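Local coordinates for protein ORF10 (Moritella marina, PDB 6RIW) that probably extends acyl chains on acyl carrier protein through its ketosynthase-chain length factor didomain, part of a longer polyunsaturated fatty acid synthase, at residues A[704-708]-A[709-713]. Residues are numbered along the deposited sequence; the frame is centred on the assembly and turned at random.
Sequences LRQHY and GPVNE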
# COMPACT_ATOMS: atom_id res chain seq x y z
N LEU A 704 -10.91 5.39 14.13
CA LEU A 704 -10.95 4.04 13.58
C LEU A 704 -10.79 2.98 14.67
O LEU A 704 -11.56 2.01 14.73
CB LEU A 704 -9.85 3.89 12.51
CG LEU A 704 -9.65 2.46 11.99
CD1 LEU A 704 -10.97 1.93 11.37
CD2 LEU A 704 -8.52 2.41 10.97
N ARG A 705 -9.75 3.11 15.50
CA ARG A 705 -9.45 2.01 16.41
C ARG A 705 -10.45 1.92 17.54
O ARG A 705 -10.66 0.82 18.07
CB ARG A 705 -8.02 2.15 16.96
CG ARG A 705 -6.97 2.28 15.83
CD ARG A 705 -6.94 1.05 14.92
NE ARG A 705 -5.99 1.24 13.81
CZ ARG A 705 -5.66 0.31 12.92
NH1 ARG A 705 -6.16 -0.93 13.00
NH2 ARG A 705 -4.80 0.61 11.95
N GLN A 706 -11.13 3.03 17.87
CA GLN A 706 -12.23 2.94 18.83
C GLN A 706 -13.32 1.97 18.38
O GLN A 706 -14.06 1.46 19.23
CB GLN A 706 -12.86 4.32 19.04
CG GLN A 706 -12.16 5.16 20.09
CD GLN A 706 -13.10 6.17 20.69
OE1 GLN A 706 -13.22 6.26 21.91
NE2 GLN A 706 -13.83 6.93 19.84
N HIS A 707 -13.47 1.75 17.07
CA HIS A 707 -14.45 0.78 16.58
C HIS A 707 -14.11 -0.65 16.98
O HIS A 707 -15.01 -1.49 16.98
CB HIS A 707 -14.60 0.83 15.05
CG HIS A 707 -15.08 2.15 14.53
ND1 HIS A 707 -16.20 2.77 15.02
CD2 HIS A 707 -14.58 2.97 13.57
CE1 HIS A 707 -16.38 3.92 14.39
NE2 HIS A 707 -15.40 4.07 13.51
N TYR A 708 -12.86 -0.93 17.38
CA TYR A 708 -12.43 -2.28 17.75
C TYR A 708 -12.28 -2.50 19.24
O TYR A 708 -12.29 -3.66 19.69
CB TYR A 708 -11.11 -2.61 17.04
CG TYR A 708 -11.28 -2.52 15.54
CD1 TYR A 708 -11.95 -3.52 14.83
CD2 TYR A 708 -10.83 -1.41 14.84
CE1 TYR A 708 -12.14 -3.42 13.43
CE2 TYR A 708 -11.00 -1.30 13.46
CZ TYR A 708 -11.66 -2.30 12.76
OH TYR A 708 -11.81 -2.16 11.39
N GLY A 709 -12.17 -1.43 20.02
CA GLY A 709 -12.11 -1.54 21.46
C GLY A 709 -11.81 -0.19 22.09
O GLY A 709 -11.32 0.73 21.42
N PRO A 710 -12.07 -0.06 23.39
CA PRO A 710 -11.92 1.25 24.06
C PRO A 710 -10.46 1.66 24.24
O PRO A 710 -9.61 0.86 24.62
CB PRO A 710 -12.60 1.03 25.43
CG PRO A 710 -12.56 -0.46 25.64
CD PRO A 710 -12.62 -1.09 24.27
N VAL A 711 -10.20 2.96 23.99
CA VAL A 711 -8.90 3.58 24.18
C VAL A 711 -8.72 3.95 25.64
O VAL A 711 -9.70 4.15 26.38
CB VAL A 711 -8.75 4.82 23.26
CG1 VAL A 711 -9.66 5.98 23.71
CG2 VAL A 711 -7.29 5.28 23.15
N ASN A 712 -7.48 4.02 26.08
CA ASN A 712 -7.13 4.46 27.44
C ASN A 712 -7.00 5.98 27.41
O ASN A 712 -6.00 6.53 26.93
CB ASN A 712 -5.83 3.78 27.88
CG ASN A 712 -5.50 4.05 29.36
OD1 ASN A 712 -5.85 5.08 29.91
ND2 ASN A 712 -4.80 3.10 29.99
N GLU A 713 -8.02 6.69 27.92
CA GLU A 713 -7.99 8.14 27.82
C GLU A 713 -6.93 8.75 28.73
O GLU A 713 -6.42 9.84 28.45
CB GLU A 713 -9.37 8.71 28.18
CG GLU A 713 -10.13 9.20 27.00
CD GLU A 713 -11.56 9.55 27.36
OE1 GLU A 713 -12.38 8.62 27.50
OE2 GLU A 713 -11.86 10.75 27.51
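The Q706 carboxamide meets V711 obliquely: V711 CG1 rests beside Q706 OE1, 4.0 Å away, on the CG side of the amide and well above its plane. This is the C-terminal turn of helix 699-706, with G709 leaving helical geometry, in the second ketosynthase-like domain, of the thiolase fold, probably the chain length factor. The amide's other end is held by L519, whose carbonyl accepts a hydrogen bond from Q706 NE2. One face of the R705 guanidinium carries L704 CD2, near the rim and 3.9 Å above the plane; R705 NE hydrogen-bonds N701 OD1. The Y708 ring leads away from the turn, and Y708 OH hydrogen-bonds D167 OD1, in the first ketosynthase domain. R705 O takes two backbone N-H groups, a 2.9 Å bond from Y708 N and a weak one from G709 N, 3.3 Å long and bent to 140°. G709 is extended (phi 173°), and two residues on V711 directs its CB toward the helix end. Q706 CG stands beside its own backbone N (chi1 -85°) and the chain beyond is extended, which carries OE1 out to the valine. G709 O accepts a hydrogen bond from W739 NE1 and is also approached by the CA-H of Q706, with Q706 CA 3.5 Å from G709 O.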